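Local coordinates for protein 1,3,6,8-tetrahydroxynaphthalene synthase (Streptomyces coelicolor, PDB 1U0M) that builds 1,3,6,8-tetrahydroxynaphthalene from five malonyl-CoA units as a homodimeric type III polyketide synthase, condensing them into a pentaketide and cyclising it, at residues 149-154 against 346-351; 275-280 against 335-340; 170-175 against 312-317; 108-113 against 166-171; 257-262 against 291-296. All blocks are in the same frame, centred on the assembly; numbering follows the deposited sequence.

Contact 1: residues 149-154 against 346-351; sequences GGAAIN and TAEMSL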
# COMPACT_ATOMS: atom_id res chain seq x y z
N GLY A 149 -11.53 -2.02 0.44
CA GLY A 149 -12.57 -1.35 -0.32
C GLY A 149 -12.95 -0.04 0.36
O GLY A 149 -12.81 1.04 -0.21
N GLY A 150 -13.42 -0.16 1.60
CA GLY A 150 -13.79 1.02 2.37
C GLY A 150 -12.63 1.99 2.52
O GLY A 150 -12.82 3.20 2.44
N ALA A 151 -11.42 1.47 2.76
CA ALA A 151 -10.26 2.33 2.92
C ALA A 151 -9.98 3.15 1.66
O ALA A 151 -9.55 4.30 1.74
CB ALA A 151 -9.03 1.50 3.27
N ALA A 152 -10.23 2.55 0.49
CA ALA A 152 -10.00 3.26 -0.76
C ALA A 152 -10.96 4.44 -0.82
O ALA A 152 -10.58 5.56 -1.18
CB ALA A 152 -10.24 2.33 -1.94
N ILE A 153 -12.21 4.18 -0.47
CA ILE A 153 -13.24 5.20 -0.46
C ILE A 153 -12.78 6.33 0.45
O ILE A 153 -12.63 7.46 0.01
CB ILE A 153 -14.57 4.64 0.06
CG1 ILE A 153 -15.16 3.68 -0.97
CG2 ILE A 153 -15.53 5.78 0.38
CD1 ILE A 153 -16.28 2.80 -0.43
N ASN A 154 -12.54 5.99 1.71
CA ASN A 154 -12.10 6.98 2.68
C ASN A 154 -10.89 7.77 2.21
O ASN A 154 -10.67 8.89 2.66
CB ASN A 154 -11.78 6.30 4.02
CG ASN A 154 -13.01 5.73 4.67
OD1 ASN A 154 -14.12 5.90 4.17
ND2 ASN A 154 -12.83 5.06 5.80
N THR A 346 -9.38 -4.12 11.15
CA THR A 346 -9.70 -2.76 10.76
C THR A 346 -11.10 -2.59 10.20
O THR A 346 -11.67 -3.52 9.63
CB THR A 346 -8.72 -2.24 9.70
OG1 THR A 346 -7.39 -2.30 10.23
CG2 THR A 346 -9.05 -0.80 9.33
N ALA A 347 -11.64 -1.39 10.38
CA ALA A 347 -12.97 -1.05 9.91
C ALA A 347 -12.94 0.33 9.27
O ALA A 347 -12.69 1.33 9.94
CB ALA A 347 -13.94 -1.07 11.08
N GLU A 348 -13.16 0.38 7.96
CA GLU A 348 -13.19 1.66 7.27
C GLU A 348 -14.66 2.00 7.06
O GLU A 348 -15.31 1.48 6.17
CB GLU A 348 -12.45 1.57 5.93
CG GLU A 348 -10.93 1.39 6.06
CD GLU A 348 -10.24 2.60 6.68
OE1 GLU A 348 -10.52 2.91 7.85
OE2 GLU A 348 -9.40 3.23 6.00
N MET A 349 -15.16 2.88 7.93
CA MET A 349 -16.55 3.31 7.90
C MET A 349 -16.69 4.63 7.15
O MET A 349 -15.78 5.45 7.15
CB MET A 349 -17.05 3.46 9.34
CG MET A 349 -16.90 2.19 10.14
SD MET A 349 -16.81 2.42 11.93
CE MET A 349 -15.07 2.86 12.13
N SER A 350 -17.84 4.83 6.52
CA SER A 350 -18.11 6.04 5.76
C SER A 350 -19.60 6.40 5.79
O SER A 350 -20.45 5.59 5.41
CB SER A 350 -17.64 5.85 4.32
OG SER A 350 -17.91 6.99 3.53
N LEU A 351 -19.92 7.62 6.24
CA LEU A 351 -21.30 8.09 6.30
C LEU A 351 -21.56 9.06 5.15
O LEU A 351 -20.74 9.93 4.87
CB LEU A 351 -21.57 8.78 7.65
CG LEU A 351 -21.53 7.93 8.93
CD1 LEU A 351 -21.75 8.81 10.16
CD2 LEU A 351 -22.58 6.84 8.85
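E348 and N154 bring strand 346-351 and helix 149-154 together, each reaching from its own segment onto the other. The first side-chain carbon of the glutamate, E348 CB, comes within 3.4 Å of G150 C, and its first torsion sets CG beside the helix backbone, 3.3 Å from A151 N. The bend at the second torsion (chi2 -66°) then folds the carboxylate back over A151, where E348 OE2 rests 3.3 Å from A151 CB. So close an approach requires small residues on the helix. At G150 a beta carbon would point toward the strand and come too close to E348 O, while A151 adds just a methyl.

Helix 148-162 starts two residues after C146, the probable active-site cysteine, and belongs to the central helix layer of the alpha-beta-alpha-beta-alpha thiolase fold. A152 and I153 touch I170 in the N-terminal half, while G150, A151 and N154 face strand 346-355 of the C-terminal half. The two axes pass 7.1 Å apart here, at 48°.

N154 reaches down one turn after G150. Its ND2 donates to M349 O at 3.3 Å, a bent bond (137° at the hydrogen) whose donor stands well above the carbonyl plane, while N154 OD1 lies 3.5 Å from S350 CB. The amide thus fits between the E348 methylenes and S350, whose small side chain leaves room for it. With alanine at N154, M349 O is likely to lose this side-chain donor, and a gap to open between E348 and S350. On the helix itself, R155 NH2 forms a long, weak ion pair with E348 OE2.

Contact 2: residues 275-280 against 335-340; sequences YIVHAG and RGLLAG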
# COMPACT_ATOMS: atom_id res chain seq x y z
N TYR A 275 -27.42 1.00 3.80
CA TYR A 275 -26.50 0.07 4.44
C TYR A 275 -25.74 -0.80 3.45
O TYR A 275 -26.26 -1.79 2.94
CB TYR A 275 -27.24 -0.83 5.43
CG TYR A 275 -27.45 -0.21 6.79
CD1 TYR A 275 -28.44 0.74 7.01
CD2 TYR A 275 -26.64 -0.57 7.87
CE1 TYR A 275 -28.64 1.32 8.27
CE2 TYR A 275 -26.82 -0.00 9.13
CZ TYR A 275 -27.82 0.94 9.33
OH TYR A 275 -28.01 1.47 10.59
N ILE A 276 -24.49 -0.42 3.19
CA ILE A 276 -23.62 -1.15 2.27
C ILE A 276 -22.33 -1.50 3.02
O ILE A 276 -21.32 -0.82 2.88
CB ILE A 276 -23.28 -0.30 1.03
CG1 ILE A 276 -24.57 0.09 0.29
CG2 ILE A 276 -22.36 -1.07 0.10
CD1 ILE A 276 -25.35 -1.08 -0.24
N VAL A 277 -22.38 -2.57 3.81
CA VAL A 277 -21.23 -3.00 4.58
C VAL A 277 -20.70 -4.36 4.14
O VAL A 277 -21.48 -5.23 3.75
CB VAL A 277 -21.58 -3.10 6.08
CG1 VAL A 277 -22.39 -1.89 6.50
CG2 VAL A 277 -22.33 -4.38 6.36
N HIS A 278 -19.39 -4.53 4.19
CA HIS A 278 -18.78 -5.79 3.80
C HIS A 278 -18.32 -6.61 4.99
O HIS A 278 -17.52 -6.17 5.81
CB HIS A 278 -17.59 -5.57 2.87
CG HIS A 278 -16.74 -6.79 2.69
ND1 HIS A 278 -17.27 -8.04 2.43
CD2 HIS A 278 -15.40 -6.97 2.77
CE1 HIS A 278 -16.30 -8.93 2.36
NE2 HIS A 278 -15.16 -8.31 2.56
N ALA A 279 -18.84 -7.83 5.05
CA ALA A 279 -18.49 -8.77 6.10
C ALA A 279 -18.40 -10.13 5.40
O ALA A 279 -19.23 -10.46 4.54
CB ALA A 279 -19.58 -8.79 7.17
N GLY A 280 -17.38 -10.91 5.76
CA GLY A 280 -17.20 -12.21 5.14
C GLY A 280 -18.26 -13.21 5.55
O GLY A 280 -18.35 -13.60 6.71
N ARG A 335 -30.03 8.46 4.45
CA ARG A 335 -28.76 8.37 5.15
C ARG A 335 -27.85 7.42 4.39
O ARG A 335 -28.12 7.06 3.23
CB ARG A 335 -28.99 7.87 6.56
N GLY A 336 -26.75 7.01 5.02
CA GLY A 336 -25.83 6.11 4.36
C GLY A 336 -24.65 5.69 5.20
O GLY A 336 -24.02 6.51 5.88
N LEU A 337 -24.34 4.39 5.16
CA LEU A 337 -23.22 3.85 5.92
C LEU A 337 -22.46 2.80 5.11
O LEU A 337 -22.91 1.66 4.97
CB LEU A 337 -23.71 3.24 7.23
CG LEU A 337 -22.69 2.69 8.23
CD1 LEU A 337 -22.32 1.25 7.88
CD2 LEU A 337 -21.46 3.59 8.24
N LEU A 338 -21.33 3.21 4.55
CA LEU A 338 -20.47 2.34 3.76
C LEU A 338 -19.34 1.94 4.69
O LEU A 338 -18.67 2.80 5.26
CB LEU A 338 -19.90 3.09 2.56
CG LEU A 338 -20.86 3.71 1.55
CD1 LEU A 338 -20.10 4.63 0.60
CD2 LEU A 338 -21.58 2.63 0.77
N ALA A 339 -19.13 0.64 4.87
CA ALA A 339 -18.06 0.18 5.75
C ALA A 339 -17.37 -1.07 5.22
O ALA A 339 -17.97 -1.87 4.50
CB ALA A 339 -18.62 -0.09 7.14
N GLY A 340 -16.10 -1.21 5.58
CA GLY A 340 -15.31 -2.35 5.17
C GLY A 340 -14.58 -2.91 6.37
O GLY A 340 -14.11 -2.15 7.21
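V277 and L337 meet at the apolar centre, where V277 CG1 and L337 CD1 are only 3.4 Å apart, tighter than an ordinary methyl contact. In L337 a chi1 of -176° sets CG opposite the backbone N, and a chi2 of -85° then turns CD1 onto the valine. The methyl of A339 lies on the same face, with its CB 4.2 Å from V277 CG1. On the other face I276 and L338 extend alongside one another in the same direction, and L338 CD2 presses to 3.4 Å on I276 CB. Branched aliphatic residues suit both faces because each is buried, and the small A339 accommodates the valine beside it.

Between these two layers the backbones pair as parallel strands with axes 4.7 Å apart. I276 N donates to L337 O and A339 N to I276 O, so I276 uses both its amide and its carbonyl on the neighbouring strand. A third bond, from H278 N to A339 O, measures 3.0 Å. At the polar edge beyond them, the H278 side chain touches C146 and N311, consistent with the Cys-His-Asn triad of type III polyketide synthases. At the other end Y275 turns away from the pairing and its OH bonds to S270 O.

Within this chain, strand 276-278 lies at the edge of the sheet of the C-terminal half. Helix 315-326 packs on I276 and H278, helix 281-291 on V277, and strand 346-355 continues the sheet beyond L337, L338 and A339.

Contact 3: residues 170-175 against 312-317; sequences IVACEF and IASAVV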
# COMPACT_ATOMS: atom_id res chain seq x y z
N ILE A 170 -11.02 4.66 -8.01
CA ILE A 170 -10.82 3.52 -7.13
C ILE A 170 -10.91 2.23 -7.92
O ILE A 170 -11.91 1.98 -8.58
CB ILE A 170 -11.89 3.48 -6.04
CG1 ILE A 170 -11.84 4.75 -5.21
CG2 ILE A 170 -11.67 2.26 -5.17
CD1 ILE A 170 -12.87 4.80 -4.14
N VAL A 171 -9.85 1.43 -7.85
CA VAL A 171 -9.83 0.15 -8.55
C VAL A 171 -9.53 -0.97 -7.57
O VAL A 171 -8.55 -0.92 -6.84
CB VAL A 171 -8.75 0.10 -9.64
CG1 VAL A 171 -8.75 -1.28 -10.29
CG2 VAL A 171 -9.00 1.17 -10.68
N ALA A 172 -10.41 -1.96 -7.55
CA ALA A 172 -10.24 -3.12 -6.68
C ALA A 172 -10.07 -4.34 -7.58
O ALA A 172 -10.91 -4.63 -8.43
CB ALA A 172 -11.47 -3.27 -5.79
N CYS A 173 -8.97 -5.06 -7.40
CA CYS A 173 -8.71 -6.25 -8.21
C CYS A 173 -8.39 -7.40 -7.27
O CYS A 173 -7.37 -7.39 -6.60
CB CYS A 173 -7.53 -5.99 -9.15
SG CYS A 173 -7.26 -7.28 -10.37
N GLU A 174 -9.26 -8.40 -7.23
CA GLU A 174 -9.05 -9.52 -6.33
C GLU A 174 -9.24 -10.89 -6.97
O GLU A 174 -10.34 -11.26 -7.39
CB GLU A 174 -9.98 -9.37 -5.11
CG GLU A 174 -9.82 -8.02 -4.39
CD GLU A 174 -8.55 -7.94 -3.55
OE1 GLU A 174 -7.60 -8.72 -3.82
OE2 GLU A 174 -8.48 -7.09 -2.62
N PHE A 175 -8.14 -11.65 -7.03
CA PHE A 175 -8.15 -13.00 -7.59
C PHE A 175 -7.83 -13.94 -6.43
O PHE A 175 -6.75 -14.56 -6.38
CB PHE A 175 -7.06 -13.11 -8.66
CG PHE A 175 -7.24 -12.18 -9.83
CD1 PHE A 175 -6.13 -11.63 -10.48
CD2 PHE A 175 -8.51 -11.88 -10.32
CE1 PHE A 175 -6.28 -10.79 -11.59
CE2 PHE A 175 -8.67 -11.04 -11.44
CZ PHE A 175 -7.55 -10.50 -12.07
N ILE A 312 -15.31 -11.48 -2.45
CA ILE A 312 -14.34 -10.98 -3.40
C ILE A 312 -13.53 -9.85 -2.78
O ILE A 312 -13.19 -8.86 -3.45
CB ILE A 312 -15.04 -10.51 -4.68
CG1 ILE A 312 -16.05 -9.41 -4.38
CG2 ILE A 312 -15.79 -11.67 -5.29
CD1 ILE A 312 -16.71 -8.86 -5.61
N ALA A 313 -13.21 -10.01 -1.50
CA ALA A 313 -12.42 -9.06 -0.73
C ALA A 313 -12.81 -7.60 -0.89
O ALA A 313 -13.99 -7.25 -0.83
CB ALA A 313 -10.95 -9.24 -1.05
N SER A 314 -11.80 -6.76 -1.10
CA SER A 314 -11.97 -5.32 -1.23
C SER A 314 -13.06 -4.90 -2.21
O SER A 314 -13.63 -3.82 -2.07
CB SER A 314 -10.64 -4.68 -1.64
OG SER A 314 -10.22 -5.08 -2.94
N ALA A 315 -13.38 -5.76 -3.17
CA ALA A 315 -14.39 -5.43 -4.17
C ALA A 315 -15.84 -5.59 -3.72
O ALA A 315 -16.74 -5.15 -4.42
CB ALA A 315 -14.14 -6.24 -5.42
N VAL A 316 -16.08 -6.19 -2.56
CA VAL A 316 -17.45 -6.38 -2.09
C VAL A 316 -18.25 -5.08 -1.93
O VAL A 316 -19.32 -4.95 -2.53
CB VAL A 316 -17.52 -7.15 -0.76
CG1 VAL A 316 -18.94 -7.15 -0.23
CG2 VAL A 316 -17.05 -8.59 -0.95
N VAL A 317 -17.74 -4.14 -1.14
CA VAL A 317 -18.47 -2.88 -0.94
C VAL A 317 -18.90 -2.29 -2.26
O VAL A 317 -20.06 -1.94 -2.45
CB VAL A 317 -17.62 -1.79 -0.22
CG1 VAL A 317 -17.62 -2.03 1.26
CG2 VAL A 317 -16.22 -1.77 -0.76
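E174 and S314 make the polar link: S314 OG donates to E174 OE2 at 2.7 Å, a short bond arriving on the anti side of the carboxylate and 20° out of its plane. The first torsion of the glutamate sets E174 CG 3.6 Å from I312 O, and the bend at chi2 (-75°) turns the carboxylate toward S314. The other oxygen, OE1, accepts from T115 OG1 and C114 N, so the buried carboxylate is bound at both oxygens, which should fix its rotation.

The loop half of the contact is a type II' turn from I312 to A315, closed by A315 N donating to I312 O, and it leads into helix 315-326. A313 takes positive phi in it, a conformation glycine adopts more readily. In the thiolase fold this turn sets the C-terminal half against the central strand 167-175 of the N-terminal half. The side chain of A313 comes about 4 Å from that of C146.

One apolar pair joins the segments, A172 CB lying 4.0 Å from A315 CB. Two methyls rest against polar oxygens instead: A172 CB is 3.6 Å from S314 OG, and A313 CB 3.6 Å from E174 OE2. Alanines let the turn approach the strand closely, and A315 also reaches A201 on strand 198-206.

Contact 4: residues 108-113 against 166-171; sequences VIIYVS and ANALIV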
# COMPACT_ATOMS: atom_id res chain seq x y z
N VAL A 108 -5.90 11.11 -8.95
CA VAL A 108 -5.28 10.07 -8.15
C VAL A 108 -5.92 8.70 -8.35
O VAL A 108 -7.15 8.57 -8.34
CB VAL A 108 -5.38 10.42 -6.65
CG1 VAL A 108 -6.84 10.58 -6.26
CG2 VAL A 108 -4.73 9.33 -5.80
N ILE A 109 -5.08 7.69 -8.56
CA ILE A 109 -5.57 6.33 -8.71
C ILE A 109 -5.33 5.62 -7.38
O ILE A 109 -4.28 5.78 -6.76
CB ILE A 109 -4.83 5.55 -9.81
CG1 ILE A 109 -5.12 6.16 -11.18
CG2 ILE A 109 -5.26 4.09 -9.77
CD1 ILE A 109 -4.57 5.35 -12.34
N ILE A 110 -6.31 4.83 -6.96
CA ILE A 110 -6.21 4.10 -5.71
C ILE A 110 -6.44 2.64 -6.05
O ILE A 110 -7.58 2.19 -6.21
CB ILE A 110 -7.25 4.60 -4.71
CG1 ILE A 110 -7.18 6.13 -4.63
CG2 ILE A 110 -6.99 4.01 -3.34
CD1 ILE A 110 -8.23 6.76 -3.74
N TYR A 111 -5.34 1.89 -6.17
CA TYR A 111 -5.40 0.48 -6.53
C TYR A 111 -5.27 -0.44 -5.33
O TYR A 111 -4.22 -0.46 -4.67
CB TYR A 111 -4.29 0.18 -7.54
CG TYR A 111 -4.38 -1.18 -8.20
CD1 TYR A 111 -5.07 -1.35 -9.41
CD2 TYR A 111 -3.78 -2.30 -7.63
CE1 TYR A 111 -5.14 -2.60 -10.02
CE2 TYR A 111 -3.85 -3.55 -8.24
CZ TYR A 111 -4.52 -3.69 -9.43
OH TYR A 111 -4.56 -4.92 -10.05
N VAL A 112 -6.32 -1.21 -5.04
CA VAL A 112 -6.26 -2.14 -3.91
C VAL A 112 -6.37 -3.61 -4.30
O VAL A 112 -7.24 -4.02 -5.07
CB VAL A 112 -7.33 -1.82 -2.85
CG1 VAL A 112 -7.12 -0.41 -2.35
CG2 VAL A 112 -8.72 -1.99 -3.44
N SER A 113 -5.45 -4.40 -3.77
CA SER A 113 -5.40 -5.83 -4.03
C SER A 113 -4.49 -6.51 -3.03
O SER A 113 -3.40 -6.01 -2.75
CB SER A 113 -4.87 -6.09 -5.44
OG SER A 113 -4.57 -7.47 -5.59
N ALA A 166 -10.99 17.76 -7.36
CA ALA A 166 -10.28 16.53 -7.71
C ALA A 166 -11.16 15.28 -7.87
O ALA A 166 -12.09 15.05 -7.09
CB ALA A 166 -9.20 16.25 -6.68
N ASN A 167 -10.83 14.48 -8.88
CA ASN A 167 -11.54 13.23 -9.16
C ASN A 167 -10.60 12.05 -8.93
O ASN A 167 -9.52 11.99 -9.51
CB ASN A 167 -12.00 13.20 -10.61
CG ASN A 167 -13.22 14.05 -10.86
OD1 ASN A 167 -13.70 14.15 -11.99
ND2 ASN A 167 -13.75 14.67 -9.81
N ALA A 168 -11.03 11.11 -8.09
CA ALA A 168 -10.21 9.94 -7.80
C ALA A 168 -10.79 8.68 -8.43
O ALA A 168 -12.00 8.54 -8.59
CB ALA A 168 -10.09 9.76 -6.29
N LEU A 169 -9.91 7.76 -8.82
CA LEU A 169 -10.33 6.51 -9.41
C LEU A 169 -9.99 5.35 -8.48
O LEU A 169 -8.82 5.09 -8.20
CB LEU A 169 -9.65 6.28 -10.76
CG LEU A 169 -9.99 4.92 -11.40
CD1 LEU A 169 -11.49 4.83 -11.66
CD2 LEU A 169 -9.20 4.74 -12.69
N ILE A 170 -11.02 4.66 -8.01
CA ILE A 170 -10.82 3.52 -7.13
C ILE A 170 -10.91 2.23 -7.92
O ILE A 170 -11.91 1.98 -8.58
CB ILE A 170 -11.89 3.48 -6.04
CG1 ILE A 170 -11.84 4.75 -5.21
CG2 ILE A 170 -11.67 2.26 -5.17
CD1 ILE A 170 -12.87 4.80 -4.14
N VAL A 171 -9.85 1.43 -7.85
CA VAL A 171 -9.83 0.15 -8.55
C VAL A 171 -9.53 -0.97 -7.57
O VAL A 171 -8.55 -0.92 -6.84
CB VAL A 171 -8.75 0.10 -9.64
CG1 VAL A 171 -8.75 -1.28 -10.29
CG2 VAL A 171 -9.00 1.17 -10.68
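V108 to V112 and N167 to V171 run side by side as neighbouring strands, their axes 4.8 Å apart and only 16° from exactly parallel. Four bonds join them in the parallel pattern, in which one residue serves two partners on the opposite strand. L169 N donates to V108 O, and L169 O in turn accepts from I110 N at 2.8 Å. V171 N then donates to I110 O in an almost straight bond (177°), and V171 O accepts from V112 N at 2.9 Å.

One face carries V108, I110, A168 and I170. V108 puts its CG1 between the backbone N and the carbonyl carbon (chi1 59°), which brings that methyl to 3.4 Å from A168 CB, a tight fit that a small alanine permits. I110 CD1 reaches along the sheet to 4.4 Å from I170 CG1. Helix 148-162 covers this face with A152, A156 and F159. On the other face V171 CG1 lies 3.8 Å from Y111 CD1, approaching the ring obliquely, and helix 73-99 packs on V171 through V88 and I92. The tyrosine OH extends beyond the apolar layer to a weak bond with Y80.

Beta-branched residues favour the extended backbone and fill both faces, as expected of a strand pair between two helix layers. With the inward-facing peptide groups satisfied by each other, the apolar side chains can be buried on both sides at little polar cost.

Contact 5: residues 257-262 against 291-296; sequences ALKELA and FLEVDP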
# COMPACT_ATOMS: atom_id res chain seq x y z
N ALA A 257 -18.47 1.16 17.71
CA ALA A 257 -17.60 1.98 16.87
C ALA A 257 -18.40 2.52 15.70
O ALA A 257 -18.10 3.59 15.17
CB ALA A 257 -16.43 1.15 16.37
N LEU A 258 -19.42 1.77 15.29
CA LEU A 258 -20.27 2.19 14.19
C LEU A 258 -21.21 3.28 14.67
O LEU A 258 -21.51 4.22 13.94
CB LEU A 258 -21.06 0.99 13.66
CG LEU A 258 -20.27 0.01 12.80
CD1 LEU A 258 -21.10 -1.23 12.54
CD2 LEU A 258 -19.88 0.69 11.50
N LYS A 259 -21.68 3.15 15.91
CA LYS A 259 -22.59 4.13 16.48
C LYS A 259 -21.83 5.39 16.87
O LYS A 259 -22.25 6.50 16.55
CB LYS A 259 -23.30 3.53 17.70
CG LYS A 259 -24.19 2.36 17.34
CD LYS A 259 -24.68 1.60 18.56
CE LYS A 259 -25.48 0.37 18.14
NZ LYS A 259 -25.83 -0.52 19.28
N GLU A 260 -20.69 5.22 17.54
CA GLU A 260 -19.87 6.35 17.95
C GLU A 260 -19.70 7.35 16.82
O GLU A 260 -20.00 8.53 16.97
CB GLU A 260 -18.49 5.87 18.41
CG GLU A 260 -18.27 5.80 19.92
CD GLU A 260 -19.52 6.12 20.72
OE1 GLU A 260 -19.49 7.09 21.50
OE2 GLU A 260 -20.53 5.39 20.56
N LEU A 261 -19.22 6.87 15.68
CA LEU A 261 -18.99 7.71 14.51
C LEU A 261 -20.31 8.11 13.86
O LEU A 261 -20.44 9.21 13.33
CB LEU A 261 -18.10 6.97 13.51
CG LEU A 261 -17.75 7.59 12.15
CD1 LEU A 261 -18.88 7.37 11.18
CD2 LEU A 261 -17.44 9.07 12.32
N ALA A 262 -21.27 7.20 13.89
CA ALA A 262 -22.57 7.47 13.30
C ALA A 262 -23.16 8.68 14.01
O ALA A 262 -23.93 9.43 13.42
CB ALA A 262 -23.48 6.27 13.45
N PHE A 291 -26.22 -6.87 16.86
CA PHE A 291 -25.46 -6.04 17.79
C PHE A 291 -25.68 -4.56 17.51
O PHE A 291 -25.66 -3.74 18.43
CB PHE A 291 -23.97 -6.38 17.71
CG PHE A 291 -23.59 -7.67 18.40
CD1 PHE A 291 -23.80 -7.82 19.77
CD2 PHE A 291 -23.03 -8.73 17.69
CE1 PHE A 291 -23.46 -9.00 20.42
CE2 PHE A 291 -22.68 -9.92 18.34
CZ PHE A 291 -22.90 -10.06 19.71
N LEU A 292 -25.90 -4.22 16.24
CA LEU A 292 -26.13 -2.83 15.83
C LEU A 292 -27.61 -2.55 15.99
O LEU A 292 -28.00 -1.52 16.52
CB LEU A 292 -25.71 -2.59 14.37
CG LEU A 292 -25.40 -1.13 14.06
CD1 LEU A 292 -23.98 -0.82 14.50
CD2 LEU A 292 -25.55 -0.85 12.59
N GLU A 293 -28.44 -3.48 15.52
CA GLU A 293 -29.89 -3.38 15.64
C GLU A 293 -30.58 -2.62 14.53
O GLU A 293 -31.41 -1.76 14.78
CB GLU A 293 -30.25 -2.75 16.99
CG GLU A 293 -29.50 -3.35 18.18
CD GLU A 293 -29.67 -2.55 19.44
OE1 GLU A 293 -29.67 -1.30 19.37
OE2 GLU A 293 -29.79 -3.16 20.52
N VAL A 294 -30.22 -2.96 13.30
CA VAL A 294 -30.84 -2.36 12.15
C VAL A 294 -31.92 -3.39 11.84
O VAL A 294 -32.92 -3.50 12.55
CB VAL A 294 -29.85 -2.21 10.98
CG1 VAL A 294 -30.58 -1.89 9.69
CG2 VAL A 294 -28.87 -1.12 11.30
N ASP A 295 -31.67 -4.19 10.82
CA ASP A 295 -32.60 -5.22 10.42
C ASP A 295 -31.77 -6.14 9.55
O ASP A 295 -30.79 -5.69 8.92
CB ASP A 295 -33.82 -4.60 9.67
CG ASP A 295 -33.46 -3.92 8.36
OD1 ASP A 295 -32.93 -4.61 7.48
OD2 ASP A 295 -33.72 -2.71 8.19
N PRO A 296 -32.09 -7.44 9.55
CA PRO A 296 -31.25 -8.31 8.68
C PRO A 296 -31.22 -7.76 7.25
O PRO A 296 -30.17 -7.38 6.73
CB PRO A 296 -31.93 -9.68 8.75
CG PRO A 296 -33.09 -9.53 9.68
CD PRO A 296 -33.23 -8.14 10.16
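L292 swings its CG opposite its own backbone N (chi1 -157°), which carries CD1 back toward L258, and K259 runs straight out beyond CG so that its amine arrives beside F291 O, at the end of helix 281-291. These torsions let helix 251-263 grip that C-terminal end, where E293 is the first residue to leave helical geometry, with positive phi (87°). Both helices belong to the C-terminal half of the thiolase fold, and helix 251-263, part of an outer helix layer, packs through L258 on M349 and L261 on L351 against the sheet of that half.

The apolar part is leucine on leucine: L292 CD1 lies 3.5 Å from L258 CD1, the two side chains roughly perpendicular to each other. Leucine suits both sites, since each is buried, and L292 also touches A255 and Y275.

The polar part lies on the more exposed side. K259 NZ makes a weak hydrogen bond to F291 O at 3.3 Å, and a long salt bridge, 3.9 Å from NZ to E293 OE1. A long, flexible lysine is apt here because its methylenes can pack on L292 while the charge reaches the carbonyl end of the helix, where its positive charge probably complements the dipole. A methionine in its place would probably leave E293 without this distant counter-charge and F291 O without the lysine donor. The carbon next to the amine, K259 CE, rests 3.5 Å from L292 O.

Contact 4 lies in the sheet of the N-terminal half of the thiolase fold and contact 2 in that of the C-terminal half, while contact 5 lies on the outer side, about 28 Å from contact 4 between centres. Contact 4 comes earliest in the chain and shares strand 167-175 with contact 3, whose centre is about 12 Å away. Contact 1 and contact 2 are about 9 Å apart and use adjoining strands, 346-355 and 337-342. Contacts 1 and 3 join the halves, through helix 148-162 and the turn leading into helix 315-326. Contact 5 lies about 10 Å from contact 2, joined through Y275. Contacts 2 and 3 both approach C146, so the two halves meet where catalysis probably occurs.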